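Local atomic coordinates of hydrogenase 3 maturation protease (Escherichia coli, PDB entry 2E85), a protein that cleaves a 32-residue peptide from the C-terminus of the precursor of HycE, the large subunit of hydrogenase 3, as a step in that enzyme's maturation. Residues L24-C29 / V39-S44; G35-I40 / E143-N148; Q103-E106 / E110-F113; Y139-G144 / G149-L154. The protein carries 1 engineered substitution. All blocks are in the same frame, centred on the assembly; numbering follows the deposited sequence.

Contact 1: L24-C29 / V39-S44; sequences LLAEKC and VIDGGS. With CA (calcium ion), chain E.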
loop_
_atom_site.group_PDB
_atom_site.type_symbol
_atom_site.label_atom_id
_atom_site.label_comp_id
_atom_site.label_asym_id
_atom_site.label_seq_id
_atom_site.Cartn_x
_atom_site.Cartn_y
_atom_site.Cartn_z
ATOM N N LEU B 24 -0.549 19.814 11.466
ATOM C CA LEU B 24 -1.089 20.882 12.326
ATOM C C LEU B 24 -2.185 20.344 13.259
ATOM O O LEU B 24 -2.201 20.649 14.462
ATOM C CB LEU B 24 -1.591 22.109 11.517
ATOM C CG LEU B 24 -2.139 23.220 12.411
ATOM C CD1 LEU B 24 -1.043 23.818 13.331
ATOM C CD2 LEU B 24 -2.818 24.319 11.586
ATOM N N LEU B 25 -3.101 19.553 12.715
ATOM C CA LEU B 25 -4.115 18.920 13.546
ATOM C C LEU B 25 -3.509 18.083 14.674
ATOM O O LEU B 25 -3.987 18.149 15.830
ATOM C CB LEU B 25 -5.072 18.057 12.712
ATOM C CG LEU B 25 -6.267 17.489 13.489
ATOM C CD1 LEU B 25 -7.017 18.644 14.199
ATOM C CD2 LEU B 25 -7.205 16.705 12.604
ATOM N N ALA B 26 -2.498 17.291 14.336
ATOM C CA ALA B 26 -1.788 16.469 15.317
ATOM C C ALA B 26 -1.159 17.355 16.403
ATOM O O ALA B 26 -1.224 17.030 17.576
ATOM C CB ALA B 26 -0.751 15.605 14.614
ATOM N N GLU B 27 -0.590 18.486 16.010
ATOM C CA GLU B 27 -0.028 19.429 16.984
ATOM C C GLU B 27 -1.081 19.977 17.959
ATOM O O GLU B 27 -0.832 20.064 19.183
ATOM C CB GLU B 27 0.666 20.582 16.270
ATOM C CG GLU B 27 1.266 21.549 17.276
ATOM C CD GLU B 27 2.364 22.414 16.718
ATOM O OE1 GLU B 27 2.745 23.384 17.421
ATOM O OE2 GLU B 27 2.838 22.141 15.595
ATOM N N LYS B 28 -2.243 20.351 17.416
ATOM C CA LYS B 28 -3.339 20.874 18.227
ATOM C C LYS B 28 -3.817 19.838 19.229
ATOM O O LYS B 28 -4.031 20.153 20.388
ATOM C CB LYS B 28 -4.503 21.313 17.344
ATOM C CG LYS B 28 -4.216 22.566 16.539
ATOM C CD LYS B 28 -5.462 22.909 15.719
ATOM C CE LYS B 28 -5.312 24.191 14.955
ATOM N NZ LYS B 28 -5.441 25.385 15.801
ATOM N N CYS B 29 -3.984 18.603 18.766
ATOM C CA CYS B 29 -4.432 17.523 19.633
ATOM C C CYS B 29 -3.423 17.210 20.731
ATOM O O CYS B 29 -3.813 16.847 21.836
ATOM C CB CYS B 29 -4.723 16.264 18.820
ATOM S SG CYS B 29 -6.121 16.438 17.693
ATOM N N VAL B 39 -4.052 9.737 18.437
ATOM C CA VAL B 39 -3.705 10.533 17.256
ATOM C C VAL B 39 -2.337 10.116 16.730
ATOM O O VAL B 39 -1.319 10.232 17.438
ATOM C CB VAL B 39 -3.748 12.051 17.564
ATOM C CG1 VAL B 39 -3.368 12.863 16.306
ATOM C CG2 VAL B 39 -5.136 12.439 18.085
ATOM N N ILE B 40 -2.303 9.630 15.494
ATOM C CA ILE B 40 -1.038 9.236 14.850
ATOM C C ILE B 40 -0.583 10.379 13.940
ATOM O O ILE B 40 -1.296 10.771 13.047
ATOM C CB ILE B 40 -1.196 7.942 14.039
ATOM C CG1 ILE B 40 -1.460 6.767 14.991
ATOM C CG2 ILE B 40 0.066 7.657 13.232
ATOM C CD1 ILE B 40 -2.818 6.760 15.676
ATOM N N ASP B 41 0.604 10.908 14.211
ATOM C CA ASP B 41 1.220 11.939 13.366
ATOM C C ASP B 41 1.908 11.224 12.219
ATOM O O ASP B 41 3.120 10.992 12.254
ATOM C CB ASP B 41 2.220 12.694 14.262
ATOM C CG ASP B 41 2.608 14.056 13.734
ATOM O OD1 ASP B 41 2.137 14.480 12.656
ATOM O OD2 ASP B 41 3.415 14.722 14.449
ATOM N N GLY B 42 1.136 10.923 11.163
ATOM C CA GLY B 42 1.550 10.011 10.110
ATOM C C GLY B 42 2.582 10.531 9.129
ATOM O O GLY B 42 3.196 9.736 8.434
ATOM N N GLY B 43 2.773 11.843 9.042
ATOM C CA GLY B 43 3.723 12.378 8.067
ATOM C C GLY B 43 3.284 12.135 6.622
ATOM O O GLY B 43 2.095 12.020 6.324
ATOM N N SER B 44 4.286 12.041 5.757
ATOM C CA SER B 44 4.110 12.050 4.313
ATOM C C SER B 44 3.362 10.864 3.722
ATOM O O SER B 44 2.645 11.031 2.726
ATOM C CB SER B 44 5.477 12.159 3.631
ATOM O OG SER B 44 6.073 13.382 3.977
HETATM CA CA CA E . 3.766 7.573 7.897
HETATM O O HOH W 1 5.590 7.880 9.569
HETATM O O HOH W 2 5.477 8.704 6.528
#
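The helix and second strand of a beta-alpha-beta unit meet here, with Ala26 and Cys29 of helix 21-31 set against Val39 and Asp41 of strand 38-43. Over 24-29 and 39-43 the axes run roughly antiparallel, at 151°, and approach to 8.4 Å. That close spacing goes with the small residue at the centre: Ala26 reaches the strand with a single methyl. Val39 straddles the helix surface with its two branches. CG1, anti to the backbone N (chi1 180°), lies against Ala26, 4.1 Å from its CA and almost as near its CB. CG2 packs one turn farther along the helix, on Cys29, 3.9 Å from CB, with the sulfur slightly farther off. Such crossovers are nearly always right-handed in parallel alpha/beta sheets; in this one strand 6-11 lies between strand 38-43 and the rest of the sheet, and Leu8 on it touches both Leu25 and Val39. An alanine in place of Val39 would probably open a gap beside Cys29 and leave Ala26 with less to pack on. Asp41 touches the same alanine with its carboxylate, OD1 standing 3.7 Å from Ala26 CB, a contact with a methyl and nothing stronger. Asp41 is also the centre of an inverse gamma turn, and just beyond it Gly42 O binds a calcium ion at 2.3 Å, in a site completed by waters and by Ala45, Asn48 and Asp49.

Contact 2: G35-I40 / E143-N148; sequences GNWVVI and EGWEGN. With CA (calcium ion), chain H.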
loop_
_atom_site.group_PDB
_atom_site.type_symbol
_atom_site.label_atom_id
_atom_site.label_comp_id
_atom_site.label_asym_id
_atom_site.label_seq_id
_atom_site.Cartn_x
_atom_site.Cartn_y
_atom_site.Cartn_z
ATOM N N GLY B 35 -11.801 14.591 22.563
ATOM C CA GLY B 35 -12.438 13.288 22.381
ATOM C C GLY B 35 -11.585 12.149 22.889
ATOM O O GLY B 35 -10.727 12.342 23.774
ATOM N N ASN B 36 -11.827 10.952 22.351
ATOM C CA ASN B 36 -11.116 9.757 22.822
ATOM C C ASN B 36 -10.055 9.307 21.824
ATOM O O ASN B 36 -9.515 8.224 21.937
ATOM C CB ASN B 36 -12.109 8.609 23.103
ATOM C CG ASN B 36 -13.085 8.943 24.220
ATOM O OD1 ASN B 36 -14.309 8.760 24.078
ATOM N ND2 ASN B 36 -12.567 9.445 25.323
ATOM N N TRP B 37 -9.726 10.167 20.867
ATOM C CA TRP B 37 -8.870 9.768 19.741
ATOM C C TRP B 37 -7.432 9.499 20.176
ATOM O O TRP B 37 -6.830 10.312 20.887
ATOM C CB TRP B 37 -8.862 10.873 18.671
ATOM C CG TRP B 37 -10.269 11.214 18.155
ATOM C CD1 TRP B 37 -11.110 12.193 18.641
ATOM C CD2 TRP B 37 -10.972 10.576 17.083
ATOM N NE1 TRP B 37 -12.292 12.186 17.941
ATOM C CE2 TRP B 37 -12.239 11.213 16.978
ATOM C CE3 TRP B 37 -10.667 9.517 16.204
ATOM C CZ2 TRP B 37 -13.204 10.836 16.006
ATOM C CZ3 TRP B 37 -11.621 9.138 15.253
ATOM C CH2 TRP B 37 -12.861 9.799 15.157
ATOM N N VAL B 38 -6.896 8.370 19.726
ATOM C CA VAL B 38 -5.447 8.168 19.678
ATOM C C VAL B 38 -4.965 8.771 18.356
ATOM O O VAL B 38 -5.408 8.359 17.292
ATOM C CB VAL B 38 -5.057 6.667 19.784
ATOM C CG1 VAL B 38 -3.545 6.507 19.704
ATOM C CG2 VAL B 38 -5.553 6.089 21.059
ATOM N N VAL B 39 -4.052 9.737 18.437
ATOM C CA VAL B 39 -3.705 10.533 17.256
ATOM C C VAL B 39 -2.337 10.116 16.730
ATOM O O VAL B 39 -1.319 10.232 17.438
ATOM C CB VAL B 39 -3.748 12.051 17.564
ATOM C CG1 VAL B 39 -3.368 12.863 16.306
ATOM C CG2 VAL B 39 -5.136 12.439 18.085
ATOM N N ILE B 40 -2.303 9.630 15.494
ATOM C CA ILE B 40 -1.038 9.236 14.850
ATOM C C ILE B 40 -0.583 10.379 13.940
ATOM O O ILE B 40 -1.296 10.771 13.047
ATOM C CB ILE B 40 -1.196 7.942 14.039
ATOM C CG1 ILE B 40 -1.460 6.767 14.991
ATOM C CG2 ILE B 40 0.066 7.657 13.232
ATOM C CD1 ILE B 40 -2.818 6.760 15.676
ATOM N N GLU B 143 -14.347 16.284 19.507
ATOM C CA GLU B 143 -15.013 15.893 20.731
ATOM C C GLU B 143 -16.473 15.577 20.427
ATOM O O GLU B 143 -17.183 16.386 19.843
ATOM C CB GLU B 143 -14.911 17.001 21.757
ATOM C CG GLU B 143 -15.803 16.744 22.958
ATOM C CD GLU B 143 -15.671 17.832 23.968
ATOM O OE1 GLU B 143 -14.515 18.191 24.292
ATOM O OE2 GLU B 143 -16.720 18.332 24.441
ATOM N N GLY B 144 -16.913 14.381 20.783
ATOM C CA GLY B 144 -18.290 14.002 20.496
ATOM C C GLY B 144 -18.623 13.744 19.032
ATOM O O GLY B 144 -19.800 13.650 18.672
ATOM N N TRP B 145 -17.596 13.637 18.183
ATOM C CA TRP B 145 -17.760 13.244 16.776
ATOM C C TRP B 145 -18.732 12.091 16.584
ATOM O O TRP B 145 -18.600 11.062 17.206
ATOM C CB TRP B 145 -16.408 12.816 16.208
ATOM C CG TRP B 145 -16.422 12.539 14.750
ATOM C CD1 TRP B 145 -16.985 11.458 14.101
ATOM C CD2 TRP B 145 -15.813 13.337 13.739
ATOM N NE1 TRP B 145 -16.775 11.562 12.752
ATOM C CE2 TRP B 145 -16.042 12.693 12.500
ATOM C CE3 TRP B 145 -15.081 14.527 13.761
ATOM C CZ2 TRP B 145 -15.594 13.222 11.296
ATOM C CZ3 TRP B 145 -14.623 15.040 12.573
ATOM C CH2 TRP B 145 -14.869 14.379 11.351
ATOM N N GLU B 146 -19.695 12.271 15.686
ATOM C CA GLU B 146 -20.646 11.218 15.359
ATOM C C GLU B 146 -20.830 11.244 13.871
ATOM O O GLU B 146 -20.829 12.326 13.261
ATOM C CB GLU B 146 -21.999 11.449 16.053
ATOM C CG GLU B 146 -21.943 11.508 17.606
ATOM C CD GLU B 146 -21.659 10.165 18.288
ATOM O OE1 GLU B 146 -20.967 9.293 17.708
ATOM O OE2 GLU B 146 -22.131 9.986 19.438
ATOM N N GLY B 147 -20.968 10.059 13.282
ATOM C CA GLY B 147 -21.132 9.933 11.839
ATOM C C GLY B 147 -19.961 10.492 11.059
ATOM O O GLY B 147 -18.823 10.058 11.251
ATOM N N ASN B 148 -20.253 11.451 10.175
ATOM C CA ASN B 148 -19.241 12.173 9.415
ATOM C C ASN B 148 -18.888 13.537 9.980
ATOM O O ASN B 148 -18.399 14.420 9.255
ATOM C CB ASN B 148 -19.661 12.284 7.962
ATOM C CG ASN B 148 -19.373 11.018 7.199
ATOM O OD1 ASN B 148 -18.696 10.118 7.705
ATOM N ND2 ASN B 148 -19.882 10.932 5.980
HETATM CA CA CA H . -15.115 19.746 26.019
HETATM O O HOH W 3 -12.829 16.345 24.433
HETATM O O HOH W 4 -14.498 19.062 27.788
HETATM O O HOH W 5 -15.230 21.153 24.153
HETATM O O HOH W 6 -14.776 21.969 26.802
HETATM O O HOH W 7 -17.326 20.366 26.817
HETATM O O HOH W 8 -12.461 20.245 25.659
#
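With CG anti to the carbonyl carbon (chi1 -57°), Trp37 extends its indole toward the loop 143-148, where Trp145, its CG anti to the backbone N (chi1 -174°), turns a ring face to meet it. The six-membered ring of Trp37 comes edge-on to the five-membered ring of Trp145, a T-shaped stack with centroids 5.6 Å apart and planes at 86°. CZ2 makes the touch, 3.8 Å from Trp145 CB, which lies near the plane of the Trp37 ring. Each indole N-H is used: Trp37 NE1 donates to Leu142 O, while Trp145 NE1 donates to Gly147 O at 3.0 Å from above that carbonyl's plane, in a bent bond that ties the ring to its own loop. In the fold, this pair joins the start of the edge strand 38-43 to the loop that follows helix 129-141 and crosses the sheet; Trp37 also rests on Leu62, and Trp145 on Leu62 and Ile112. Farther out, Gly35 N lies 3.9 Å from Glu143 CA. Water 3 bridges these two residues, accepting from Gly35 N at 2.8 Å and donating to Glu143 OE1, whose carboxylate binds a calcium ion through both oxygens.

Contact 3: Q103-E106 / E110-F113; sequences QLKE and EVIF. With CA (calcium ion), chain G.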
loop_
_atom_site.group_PDB
_atom_site.type_symbol
_atom_site.label_atom_id
_atom_site.label_comp_id
_atom_site.label_asym_id
_atom_site.label_seq_id
_atom_site.Cartn_x
_atom_site.Cartn_y
_atom_site.Cartn_z
ATOM N N GLN B 103 -8.969 -2.001 2.704
ATOM C CA GLN B 103 -8.438 -3.031 3.619
ATOM C C GLN B 103 -8.582 -2.629 5.073
ATOM O O GLN B 103 -8.896 -3.452 5.913
ATOM C CB GLN B 103 -6.992 -3.371 3.291
ATOM C CG GLN B 103 -6.881 -4.139 1.967
ATOM C CD GLN B 103 -7.679 -5.448 2.021
ATOM O OE1 GLN B 103 -7.493 -6.236 2.946
ATOM N NE2 GLN B 103 -8.586 -5.664 1.050
ATOM N N LEU B 104 -8.355 -1.354 5.370
ATOM C CA LEU B 104 -8.602 -0.881 6.731
ATOM C C LEU B 104 -10.068 -1.082 7.104
ATOM O O LEU B 104 -10.367 -1.498 8.230
ATOM C CB LEU B 104 -8.239 0.594 6.860
ATOM C CG LEU B 104 -6.729 0.857 6.855
ATOM C CD1 LEU B 104 -6.465 2.338 6.571
ATOM C CD2 LEU B 104 -6.040 0.400 8.147
ATOM N N LYS B 105 -10.964 -0.813 6.160
ATOM C CA LYS B 105 -12.408 -0.940 6.421
ATOM C C LYS B 105 -12.817 -2.362 6.766
ATOM O O LYS B 105 -13.799 -2.585 7.495
ATOM C CB LYS B 105 -13.239 -0.462 5.232
ATOM C CG LYS B 105 -13.488 1.044 5.227
ATOM C CD LYS B 105 -14.435 1.462 4.126
ATOM C CE LYS B 105 -13.742 1.365 2.780
ATOM N NZ LYS B 105 -14.638 1.031 1.646
ATOM N N GLU B 106 -12.077 -3.326 6.245
ATOM C CA GLU B 106 -12.343 -4.725 6.571
ATOM C C GLU B 106 -11.941 -5.069 7.997
ATOM O O GLU B 106 -12.543 -5.951 8.622
ATOM C CB GLU B 106 -11.668 -5.639 5.552
ATOM C CG GLU B 106 -12.322 -5.513 4.175
ATOM C CD GLU B 106 -11.617 -6.298 3.065
ATOM O OE1 GLU B 106 -10.666 -7.058 3.355
ATOM O OE2 GLU B 106 -12.039 -6.147 1.896
ATOM N N GLU B 110 -15.520 1.171 10.970
ATOM C CA GLU B 110 -15.837 2.515 10.499
ATOM C C GLU B 110 -14.540 3.253 10.178
ATOM O O GLU B 110 -13.728 3.499 11.072
ATOM C CB GLU B 110 -16.660 3.299 11.496
ATOM C CG GLU B 110 -17.100 4.646 10.960
ATOM C CD GLU B 110 -18.209 5.267 11.791
ATOM O OE1 GLU B 110 -18.321 4.892 12.975
ATOM O OE2 GLU B 110 -18.955 6.117 11.255
ATOM N N VAL B 111 -14.379 3.578 8.895
ATOM C CA VAL B 111 -13.240 4.350 8.381
ATOM C C VAL B 111 -13.770 5.575 7.650
ATOM O O VAL B 111 -14.634 5.465 6.769
ATOM C CB VAL B 111 -12.351 3.479 7.459
ATOM C CG1 VAL B 111 -11.158 4.278 6.911
ATOM C CG2 VAL B 111 -11.888 2.253 8.206
ATOM N N ILE B 112 -13.283 6.752 8.039
ATOM C CA ILE B 112 -13.773 8.012 7.485
ATOM C C ILE B 112 -12.556 8.708 6.905
ATOM O O ILE B 112 -11.587 8.887 7.627
ATOM C CB ILE B 112 -14.383 8.899 8.629
ATOM C CG1 ILE B 112 -15.491 8.133 9.367
ATOM C CG2 ILE B 112 -15.001 10.222 8.130
ATOM C CD1 ILE B 112 -15.830 8.666 10.760
ATOM N N PHE B 113 -12.618 9.115 5.637
ATOM C CA PHE B 113 -11.515 9.867 5.035
ATOM C C PHE B 113 -11.972 11.286 4.850
ATOM O O PHE B 113 -12.905 11.535 4.063
ATOM C CB PHE B 113 -11.134 9.314 3.657
ATOM C CG PHE B 113 -9.946 10.005 3.086
ATOM C CD1 PHE B 113 -8.678 9.536 3.373
ATOM C CD2 PHE B 113 -10.094 11.202 2.354
ATOM C CE1 PHE B 113 -7.563 10.205 2.908
ATOM C CE2 PHE B 113 -8.967 11.872 1.871
ATOM C CZ PHE B 113 -7.710 11.368 2.156
HETATM CA CA CA G . -8.625 -7.820 4.169
HETATM O O HOH W 9 -8.486 -6.260 5.992
HETATM O O HOH W 10 -10.249 -9.045 5.556
HETATM O O HOH W 11 -6.833 -9.130 5.032
HETATM O O HOH W 12 -6.552 -7.073 4.900
#
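Lys105 and Val111 meet where helix 97-108 runs into strand 111-116 after a short connection. Lys105 leaves the helix with CB pointing neither at the strand nor away from it; the next atom makes the contact. CG presses on the valine, 3.5 Å from Val111 CB, a tight carbon pair, and 3.6 Å from Val111 CG2, the two side chains crossing at about a right angle. CD continues straight on from CG; the bends at chi3 (-72°) and chi4 then lead CE and NZ away from the strand, and NZ ends in a long, weak ion pair with Asp102. Val111 CG2, the branch anti to the carbonyl carbon, faces the helix and also touches Leu104, 4.2 Å from its CB. Leu104 continues inward onto Leu61 of the neighbouring strand 60-66, and Val111 touches Ile101 one turn back on the helix. The same helix also meets the second subunit. There a calcium ion is bound by Gln103 OE1 and Glu106 OE1, each at 2.3 Å, by four waters and by Asp102 of the second subunit. Water 9, one of the four, also donates to Gln103 O. The helix therefore works with two chemistries: toward its own strand it offers only carbon, including the aliphatic part of a lysine, while its polar side chains hold a metal shared between chains, where two carboxylates probably offset much of the ion's charge.

Contact 4: Y139-G144 / G149-L154; sequences YQRLEG and GGFAQL. With CA (calcium ion), chain H.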
loop_
_atom_site.group_PDB
_atom_site.type_symbol
_atom_site.label_atom_id
_atom_site.label_comp_id
_atom_site.label_asym_id
_atom_site.label_seq_id
_atom_site.Cartn_x
_atom_site.Cartn_y
_atom_site.Cartn_z
ATOM N N TYR B 139 -10.776 20.203 14.252
ATOM C CA TYR B 139 -10.321 19.980 15.624
ATOM C C TYR B 139 -11.470 20.138 16.603
ATOM O O TYR B 139 -11.614 19.338 17.507
ATOM C CB TYR B 139 -9.169 20.936 15.953
ATOM C CG TYR B 139 -8.792 21.015 17.406
ATOM C CD1 TYR B 139 -8.039 19.993 18.014
ATOM C CD2 TYR B 139 -9.168 22.121 18.173
ATOM C CE1 TYR B 139 -7.678 20.073 19.343
ATOM C CE2 TYR B 139 -8.848 22.201 19.496
ATOM C CZ TYR B 139 -8.092 21.180 20.077
ATOM O OH TYR B 139 -7.749 21.258 21.406
ATOM N N GLN B 140 -12.306 21.144 16.362
ATOM C CA GLN B 140 -13.432 21.444 17.230
ATOM C C GLN B 140 -14.571 20.453 17.068
ATOM O O GLN B 140 -15.513 20.455 17.862
ATOM C CB GLN B 140 -13.907 22.874 16.990
ATOM C CG GLN B 140 -12.870 23.877 17.476
ATOM C CD GLN B 140 -12.705 23.972 19.007
ATOM O OE1 GLN B 140 -13.485 23.406 19.778
ATOM N NE2 GLN B 140 -11.697 24.726 19.442
ATOM N N ARG B 141 -14.500 19.605 16.052
ATOM C CA ARG B 141 -15.549 18.595 15.920
ATOM C C ARG B 141 -15.124 17.255 16.465
ATOM O O ARG B 141 -15.930 16.342 16.530
ATOM C CB ARG B 141 -16.054 18.488 14.487
ATOM C CG ARG B 141 -16.683 19.822 14.109
ATOM C CD ARG B 141 -17.923 19.763 13.314
ATOM N NE ARG B 141 -18.015 21.039 12.642
ATOM C CZ ARG B 141 -18.482 21.195 11.420
ATOM N NH1 ARG B 141 -18.966 20.135 10.778
ATOM N NH2 ARG B 141 -18.490 22.405 10.860
ATOM N N LEU B 142 -13.853 17.133 16.852
ATOM C CA LEU B 142 -13.341 15.824 17.337
ATOM C C LEU B 142 -14.044 15.348 18.615
ATOM O O LEU B 142 -14.311 14.160 18.792
ATOM C CB LEU B 142 -11.825 15.862 17.548
ATOM C CG LEU B 142 -10.932 15.976 16.327
ATOM C CD1 LEU B 142 -9.464 16.123 16.723
ATOM C CD2 LEU B 142 -11.099 14.782 15.339
ATOM N N GLU B 143 -14.347 16.284 19.507
ATOM C CA GLU B 143 -15.013 15.893 20.731
ATOM C C GLU B 143 -16.473 15.577 20.427
ATOM O O GLU B 143 -17.183 16.386 19.843
ATOM C CB GLU B 143 -14.911 17.001 21.757
ATOM C CG GLU B 143 -15.803 16.744 22.958
ATOM C CD GLU B 143 -15.671 17.832 23.968
ATOM O OE1 GLU B 143 -14.515 18.191 24.292
ATOM O OE2 GLU B 143 -16.720 18.332 24.441
ATOM N N GLY B 144 -16.913 14.381 20.783
ATOM C CA GLY B 144 -18.290 14.002 20.496
ATOM C C GLY B 144 -18.623 13.744 19.032
ATOM O O GLY B 144 -19.800 13.650 18.672
ATOM N N GLY B 149 -19.172 13.704 11.274
ATOM C CA GLY B 149 -18.846 14.907 12.023
ATOM C C GLY B 149 -19.568 16.147 11.533
ATOM O O GLY B 149 -19.160 17.253 11.855
ATOM N N GLY B 150 -20.636 15.948 10.755
ATOM C CA GLY B 150 -21.420 17.029 10.174
ATOM C C GLY B 150 -20.851 17.616 8.883
ATOM O O GLY B 150 -21.341 18.627 8.391
ATOM N N PHE B 151 -19.809 16.994 8.351
ATOM C CA PHE B 151 -19.223 17.454 7.095
ATOM C C PHE B 151 -19.908 16.858 5.865
ATOM O O PHE B 151 -20.450 15.729 5.905
ATOM C CB PHE B 151 -17.717 17.174 7.066
ATOM C CG PHE B 151 -16.955 17.919 8.128
ATOM C CD1 PHE B 151 -16.803 19.295 8.053
ATOM C CD2 PHE B 151 -16.465 17.235 9.245
ATOM C CE1 PHE B 151 -16.096 19.998 9.056
ATOM C CE2 PHE B 151 -15.760 17.903 10.244
ATOM C CZ PHE B 151 -15.583 19.288 10.164
ATOM N N ALA B 152 -19.878 17.614 4.769
ATOM C CA ALA B 152 -20.486 17.171 3.500
ATOM C C ALA B 152 -19.616 16.168 2.765
ATOM O O ALA B 152 -18.389 16.214 2.862
ATOM C CB ALA B 152 -20.745 18.335 2.590
ATOM N N GLN B 153 -20.266 15.282 2.016
ATOM C CA GLN B 153 -19.585 14.370 1.107
ATOM C C GLN B 153 -19.070 15.138 -0.095
ATOM O O GLN B 153 -19.802 15.990 -0.607
ATOM C CB GLN B 153 -20.593 13.320 0.643
ATOM C CG GLN B 153 -19.968 12.180 -0.124
ATOM C CD GLN B 153 -19.236 11.230 0.781
ATOM O OE1 GLN B 153 -18.012 11.142 0.732
ATOM N NE2 GLN B 153 -19.978 10.528 1.650
ATOM N N LEU B 154 -17.827 14.868 -0.532
ATOM C CA LEU B 154 -17.308 15.388 -1.793
ATOM C C LEU B 154 -18.193 14.886 -2.914
ATOM O O LEU B 154 -18.485 13.693 -2.989
ATOM C CB LEU B 154 -15.872 14.906 -2.092
ATOM C CG LEU B 154 -14.760 15.691 -2.819
ATOM C CD1 LEU B 154 -13.779 14.794 -3.530
ATOM C CD2 LEU B 154 -15.103 16.948 -3.675
HETATM CA CA CA H . -15.115 19.746 26.019
HETATM O O HOH W 4 -14.498 19.062 27.788
HETATM O O HOH W 5 -15.230 21.153 24.153
HETATM O O HOH W 6 -14.776 21.969 26.802
HETATM O O HOH W 7 -17.326 20.366 26.817
HETATM O O HOH W 8 -12.461 20.245 25.659
#
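Gly149, first of the loop 149-154, offers its carbonyl oxygen to Arg141, near where helix 129-141 runs out. Arg141 NH1 donates to Gly149 O at 3.1 Å in a nearly straight bond (170°), with the oxygen lying in the guanidinium plane. Both Gly149 and Gly150 have positive phi, and together they carry the chain round the arginine. At Gly150 the backbone passes along the edge of the same flat group, Gly150 C being 3.7 Å from Arg141 NH1; a CB there would sit tight against that nitrogen. Phe151 comes next and turns its ring under the guanidinium, CG anti to the carbonyl carbon (chi1 -63°). The planes are only 7° apart and the centres 4.1 Å, so the two groups lie flat on each other in an off-centre cation-pi stack. NH1 stands over one ring face near the rim, 3.3 Å from Phe151 CE1, and the side chains arrive from opposite directions. The ring also packs on Val138 and on Ile76 and Ile78 of edge strand 76-78; past it, Ala152 and Leu154 make backbone hydrogen bonds to Ile78. The contact thus fastens the C-terminal tail to the last part of the helix at the protein surface. A leucine in place of Arg141, with no N-H and no charge, would probably leave Gly149 O without its mate here and the Phe151 face without its flat partner. One nitrogen, NH1, serves two directions at once: its N-H runs in plane to the carbonyl while its pi face meets the phenyl ring, a pairing that probably fixes the rotation of the guanidinium.

In the fold
Contacts 1 and 3 each pack a helix on a strand of the same sheet, mainly through aliphatic carbon, including a lysine CG in contact 3. Contacts 2 and 4 each have a segment in the chain after helix 129-141, set against 35-40 in one and the helix's last part in the other, and use flat groups: an indole pair in contact 2, a guanidinium on a phenyl in contact 4. Contact 4 is a surface contact, whereas the other three are partly buried. Contacts 1 and 2 share strand 38-43; contacts 2 and 4 share Glu143 with its calcium. Leu142 packs on Cys29 of contact 1, while Ile112 of contact 3 touches Trp145. Contact 3 alone reaches the second subunit.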